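Long-range contact in double-stranded RNA-binding protein 1 (PDB 3ADG), which binds double-stranded RNA and assists DICER-LIKE 1 in the accurate processing of primary microRNA transcripts in the plant nucleus: residues A[31-43]-A[49-63]. Sequence-based numbering, arbitrary orientation.
Sequences SHKSLFQSTVILD and SLPGFFNRKAAEQSA
F36 and F53 pair as an antiparallel hydrogen-bonded bridge, F36 N giving to F53 O and F53 N to F36 O, near the start of strand 35-42; the axes of this strand and of helix segment 56-63 approach to 6.6 Å and make an angle of 38°. This is the beta-to-alpha junction of the first double-stranded RNA-binding domain, an alpha-beta-beta-beta-alpha fold whose two helices pack on one face of a three-stranded sheet. G52 and F53 both face F36, a G1 bulge; the positive phi of G52 (83°) is one that a residue without CB adopts easily.

Just past the end of strand 45-48, S49 takes up the S38 backbone with both its N and its side chain: its N binds S38 O almost straight on. Its OG accepts from S38 N at 2.8 Å and donates to L50 O, because chi1 of 77° tucks the hydroxyl between its own N and carbonyl carbon. The chain of Q37, bent at chi2, carries NE2 to S49 O at 3.1 Å, and S49 O lies nearly in the plane of the Q37 amide.

The F36 ring slides under the start of the helix. N55 CA stands over one face, 3.9 Å from the centroid, a CH-pi contact, with R56 N over the same face; F53 O lies at the edge. Were F36 cut back to alanine, N55 CA and R56 N would probably lose the ring face they lie over, and a gap would open there. Small side chains let the helix come close: A59 CB rests 3.7 Å from S38 CB, and A63 CB packs against V40 CG1. S38 OG hydrogen-bonds E24 O of strand 22-28, which suits a buried hydroxyl.

N55, the N-cap, accepts from A58 N through OD1. R56 reaches one turn along the helix to E60, a carboxylate also paired with K6; R56 NH1 meets E60 OE1 on the syn side at 2.9 Å.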
loop_
_atom_site.group_PDB
_atom_site.type_symbol
_atom_site.label_atom_id
_atom_site.label_comp_id
_atom_site.label_asym_id
_atom_site.label_seq_id
_atom_site.Cartn_x
_atom_site.Cartn_y
_atom_site.Cartn_z
ATOM N N SER A 31 -22.292 3.630 -1.736
ATOM C CA SER A 31 -21.600 4.692 -2.478
ATOM C C SER A 31 -20.961 5.764 -1.591
ATOM O O SER A 31 -19.881 6.274 -1.923
ATOM C CB SER A 31 -22.557 5.337 -3.487
ATOM O OG SER A 31 -23.628 5.967 -2.810
ATOM N N HIS A 32 -21.633 6.091 -0.479
ATOM C CA HIS A 32 -21.161 7.107 0.489
ATOM C C HIS A 32 -20.680 6.543 1.846
ATOM O O HIS A 32 -20.397 7.292 2.787
ATOM C CB HIS A 32 -22.216 8.229 0.653
ATOM C CG HIS A 32 -22.403 9.045 -0.588
ATOM N ND1 HIS A 32 -21.898 10.319 -0.720
ATOM C CD2 HIS A 32 -22.986 8.746 -1.771
ATOM C CE1 HIS A 32 -22.180 10.778 -1.926
ATOM N NE2 HIS A 32 -22.845 9.844 -2.584
ATOM N N LYS A 33 -20.598 5.221 1.956
ATOM C CA LYS A 33 -19.917 4.571 3.083
ATOM C C LYS A 33 -18.997 3.533 2.535
ATOM O O LYS A 33 -19.078 2.361 2.914
ATOM C CB LYS A 33 -20.902 3.892 4.039
ATOM C CG LYS A 33 -22.001 4.775 4.548
ATOM C CD LYS A 33 -21.480 5.746 5.558
ATOM C CE LYS A 33 -22.438 6.925 5.726
ATOM N NZ LYS A 33 -21.868 7.800 6.789
ATOM N N SER A 34 -18.149 3.951 1.604
ATOM C CA SER A 34 -17.300 3.007 0.906
ATOM C C SER A 34 -16.174 2.549 1.817
ATOM O O SER A 34 -15.800 3.252 2.753
ATOM C CB SER A 34 -16.764 3.580 -0.406
ATOM O OG SER A 34 -17.828 3.751 -1.333
ATOM N N LEU A 35 -15.660 1.362 1.512
ATOM C CA LEU A 35 -14.521 0.778 2.239
ATOM C C LEU A 35 -13.431 0.506 1.209
ATOM O O LEU A 35 -13.742 0.154 0.071
ATOM C CB LEU A 35 -14.951 -0.497 2.964
ATOM C CG LEU A 35 -15.889 -0.254 4.153
ATOM C CD1 LEU A 35 -16.298 -1.620 4.766
ATOM C CD2 LEU A 35 -15.296 0.702 5.226
ATOM N N PHE A 36 -12.179 0.687 1.626
ATOM C CA PHE A 36 -11.028 0.675 0.747
ATOM C C PHE A 36 -10.010 -0.327 1.256
ATOM O O PHE A 36 -9.784 -0.447 2.457
ATOM C CB PHE A 36 -10.385 2.081 0.697
ATOM C CG PHE A 36 -11.254 3.136 0.049
ATOM C CD1 PHE A 36 -12.266 3.784 0.763
ATOM C CD2 PHE A 36 -11.057 3.494 -1.286
ATOM C CE1 PHE A 36 -13.056 4.778 0.164
ATOM C CE2 PHE A 36 -11.854 4.477 -1.893
ATOM C CZ PHE A 36 -12.851 5.103 -1.190
ATOM N N GLN A 37 -9.358 -0.978 0.303
ATOM C CA GLN A 37 -8.302 -1.939 0.523
ATOM C C GLN A 37 -7.323 -1.646 -0.592
ATOM O O GLN A 37 -7.737 -1.238 -1.691
ATOM C CB GLN A 37 -8.849 -3.361 0.393
ATOM C CG GLN A 37 -7.916 -4.439 0.963
ATOM C CD GLN A 37 -6.970 -5.086 -0.073
ATOM O OE1 GLN A 37 -7.236 -5.098 -1.284
ATOM N NE2 GLN A 37 -5.872 -5.661 0.422
ATOM N N SER A 38 -6.044 -1.850 -0.334
ATOM C CA SER A 38 -5.056 -1.596 -1.383
ATOM C C SER A 38 -4.037 -2.733 -1.452
ATOM O O SER A 38 -3.729 -3.373 -0.449
ATOM C CB SER A 38 -4.350 -0.249 -1.155
ATOM O OG SER A 38 -3.324 -0.051 -2.104
ATOM N N THR A 39 -3.519 -2.956 -2.648
ATOM C CA THR A 39 -2.408 -3.850 -2.866
ATOM C C THR A 39 -1.327 -2.978 -3.436
ATOM O O THR A 39 -1.598 -2.200 -4.364
ATOM C CB THR A 39 -2.742 -4.978 -3.871
ATOM O OG1 THR A 39 -3.850 -5.740 -3.385
ATOM C CG2 THR A 39 -1.512 -5.924 -4.079
ATOM N N VAL A 40 -0.146 -3.059 -2.834
ATOM C CA VAL A 40 1.062 -2.438 -3.378
ATOM C C VAL A 40 1.869 -3.509 -4.086
ATOM O O VAL A 40 2.037 -4.640 -3.568
ATOM C CB VAL A 40 1.923 -1.624 -2.330
ATOM C CG1 VAL A 40 2.542 -2.519 -1.268
ATOM C CG2 VAL A 40 3.028 -0.781 -3.037
ATOM N N ILE A 41 2.377 -3.142 -5.260
ATOM C CA ILE A 41 3.179 -4.029 -6.064
ATOM C C ILE A 41 4.590 -3.453 -6.214
ATOM O O ILE A 41 4.775 -2.333 -6.722
ATOM C CB ILE A 41 2.521 -4.304 -7.432
ATOM C CG1 ILE A 41 1.086 -4.830 -7.235
ATOM C CG2 ILE A 41 3.353 -5.288 -8.238
ATOM C CD1 ILE A 41 -0.048 -3.763 -7.436
ATOM N N LEU A 42 5.564 -4.233 -5.751
ATOM C CA LEU A 42 6.975 -3.842 -5.770
ATOM C C LEU A 42 7.832 -5.025 -6.198
ATOM O O LEU A 42 7.718 -6.119 -5.644
ATOM C CB LEU A 42 7.422 -3.324 -4.380
ATOM C CG LEU A 42 8.913 -2.950 -4.259
ATOM C CD1 LEU A 42 9.280 -1.734 -5.145
ATOM C CD2 LEU A 42 9.309 -2.774 -2.785
ATOM N N ASP A 43 8.687 -4.810 -7.194
ATOM C CA ASP A 43 9.579 -5.876 -7.679
ATOM C C ASP A 43 8.790 -7.168 -7.939
ATOM O O ASP A 43 9.233 -8.252 -7.548
ATOM C CB ASP A 43 10.706 -6.121 -6.662
ATOM C CG ASP A 43 11.877 -6.913 -7.249
ATOM O OD1 ASP A 43 12.083 -6.872 -8.481
ATOM O OD2 ASP A 43 12.595 -7.567 -6.462
ATOM N N SER A 49 -2.911 -4.484 1.952
ATOM C CA SER A 49 -3.367 -3.765 3.152
ATOM C C SER A 49 -4.427 -4.541 3.938
ATOM O O SER A 49 -5.080 -5.507 3.452
ATOM C CB SER A 49 -3.973 -2.420 2.744
ATOM O OG SER A 49 -5.285 -2.630 2.223
ATOM N N LEU A 50 -4.641 -4.063 5.167
ATOM C CA LEU A 50 -5.842 -4.386 5.920
ATOM C C LEU A 50 -7.113 -3.917 5.169
ATOM O O LEU A 50 -7.039 -2.996 4.345
ATOM C CB LEU A 50 -5.772 -3.724 7.290
ATOM C CG LEU A 50 -4.823 -4.409 8.287
ATOM C CD1 LEU A 50 -4.948 -3.728 9.638
ATOM C CD2 LEU A 50 -5.088 -5.918 8.385
ATOM N N PRO A 51 -8.278 -4.549 5.442
ATOM C CA PRO A 51 -9.491 -4.063 4.770
ATOM C C PRO A 51 -10.110 -2.907 5.540
ATOM O O PRO A 51 -9.685 -2.573 6.693
ATOM C CB PRO A 51 -10.434 -5.279 4.878
ATOM C CG PRO A 51 -10.105 -5.850 6.234
ATOM C CD PRO A 51 -8.569 -5.678 6.349
ATOM N N GLY A 52 -11.131 -2.296 4.950
ATOM C CA GLY A 52 -12.044 -1.462 5.732
ATOM C C GLY A 52 -11.608 -0.032 5.995
ATOM O O GLY A 52 -12.102 0.607 6.917
ATOM N N PHE A 53 -10.659 0.466 5.214
ATOM C CA PHE A 53 -10.291 1.876 5.339
ATOM C C PHE A 53 -11.349 2.808 4.719
ATOM O O PHE A 53 -12.150 2.379 3.865
ATOM C CB PHE A 53 -8.889 2.120 4.759
ATOM C CG PHE A 53 -7.808 1.490 5.580
ATOM C CD1 PHE A 53 -7.250 0.294 5.162
ATOM C CD2 PHE A 53 -7.450 2.022 6.837
ATOM C CE1 PHE A 53 -6.275 -0.358 5.924
ATOM C CE2 PHE A 53 -6.469 1.394 7.600
ATOM C CZ PHE A 53 -5.872 0.198 7.125
ATOM N N PHE A 54 -11.350 4.062 5.154
ATOM C CA PHE A 54 -12.366 5.030 4.702
ATOM C C PHE A 54 -11.931 5.877 3.503
ATOM O O PHE A 54 -12.733 6.642 2.941
ATOM C CB PHE A 54 -12.823 5.943 5.849
ATOM C CG PHE A 54 -13.363 5.203 7.073
ATOM C CD1 PHE A 54 -13.183 5.736 8.357
ATOM C CD2 PHE A 54 -14.050 3.997 6.941
ATOM C CE1 PHE A 54 -13.694 5.078 9.508
ATOM C CE2 PHE A 54 -14.551 3.329 8.060
ATOM C CZ PHE A 54 -14.373 3.866 9.369
ATOM N N ASN A 55 -10.666 5.728 3.126
ATOM C CA ASN A 55 -10.138 6.417 1.958
ATOM C C ASN A 55 -8.931 5.690 1.350
ATOM O O ASN A 55 -8.299 4.834 1.998
ATOM C CB ASN A 55 -9.842 7.879 2.311
ATOM C CG ASN A 55 -8.827 7.999 3.430
ATOM O OD1 ASN A 55 -7.619 7.795 3.209
ATOM N ND2 ASN A 55 -9.308 8.255 4.643
ATOM N N ARG A 56 -8.619 6.034 0.097
ATOM C CA ARG A 56 -7.573 5.316 -0.629
ATOM C C ARG A 56 -6.207 5.513 0.054
ATOM O O ARG A 56 -5.451 4.565 0.199
ATOM C CB ARG A 56 -7.554 5.732 -2.104
ATOM C CG ARG A 56 -7.252 7.186 -2.344
ATOM C CD ARG A 56 -5.793 7.368 -2.678
ATOM N NE ARG A 56 -5.545 8.626 -3.369
ATOM C CZ ARG A 56 -4.344 9.077 -3.724
ATOM N NH1 ARG A 56 -3.238 8.374 -3.455
ATOM N NH2 ARG A 56 -4.263 10.252 -4.330
ATOM N N LYS A 57 -5.918 6.727 0.507
ATOM C CA LYS A 57 -4.614 7.004 1.107
ATOM C C LYS A 57 -4.351 6.144 2.347
ATOM O O LYS A 57 -3.262 5.613 2.511
ATOM C CB LYS A 57 -4.482 8.492 1.431
ATOM C CG LYS A 57 -4.204 9.320 0.171
ATOM C CD LYS A 57 -3.834 10.705 0.518
ATOM C CE LYS A 57 -3.717 11.546 -0.759
ATOM N NZ LYS A 57 -3.247 12.892 -0.425
ATOM N N ALA A 58 -5.348 6.003 3.211
ATOM C CA ALA A 58 -5.176 5.155 4.398
ATOM C C ALA A 58 -4.877 3.671 4.024
ATOM O O ALA A 58 -4.024 3.020 4.650
ATOM C CB ALA A 58 -6.410 5.266 5.318
ATOM N N ALA A 59 -5.593 3.173 3.008
ATOM C CA ALA A 59 -5.382 1.811 2.492
ATOM C C ALA A 59 -3.973 1.663 1.932
ATOM O O ALA A 59 -3.294 0.676 2.230
ATOM C CB ALA A 59 -6.444 1.469 1.426
ATOM N N GLU A 60 -3.549 2.630 1.110
ATOM C CA GLU A 60 -2.237 2.583 0.476
ATOM C C GLU A 60 -1.149 2.591 1.552
ATOM O O GLU A 60 -0.201 1.796 1.486
ATOM C CB GLU A 60 -2.074 3.759 -0.486
ATOM C CG GLU A 60 -3.009 3.625 -1.693
ATOM C CD GLU A 60 -2.919 4.831 -2.635
ATOM O OE1 GLU A 60 -2.444 5.890 -2.195
ATOM O OE2 GLU A 60 -3.306 4.704 -3.814
ATOM N N GLN A 61 -1.310 3.460 2.554
ATOM C CA GLN A 61 -0.363 3.496 3.657
ATOM C C GLN A 61 -0.278 2.137 4.362
ATOM O O GLN A 61 0.805 1.720 4.765
ATOM C CB GLN A 61 -0.690 4.590 4.640
ATOM C CG GLN A 61 -0.463 5.959 4.057
ATOM C CD GLN A 61 1.014 6.365 3.952
ATOM O OE1 GLN A 61 1.930 5.621 4.381
ATOM N NE2 GLN A 61 1.250 7.564 3.369
ATOM N N SER A 62 -1.421 1.475 4.540
ATOM C CA SER A 62 -1.470 0.159 5.210
ATOM C C SER A 62 -0.715 -0.908 4.361
ATOM O O SER A 62 0.062 -1.702 4.911
ATOM C CB SER A 62 -2.924 -0.235 5.469
ATOM O OG SER A 62 -3.034 -1.586 5.946
ATOM N N ALA A 63 -0.942 -0.879 3.051
ATOM C CA ALA A 63 -0.259 -1.775 2.100
ATOM C C ALA A 63 1.269 -1.557 2.207
ATOM O O ALA A 63 2.029 -2.550 2.243
ATOM C CB ALA A 63 -0.735 -1.519 0.656
#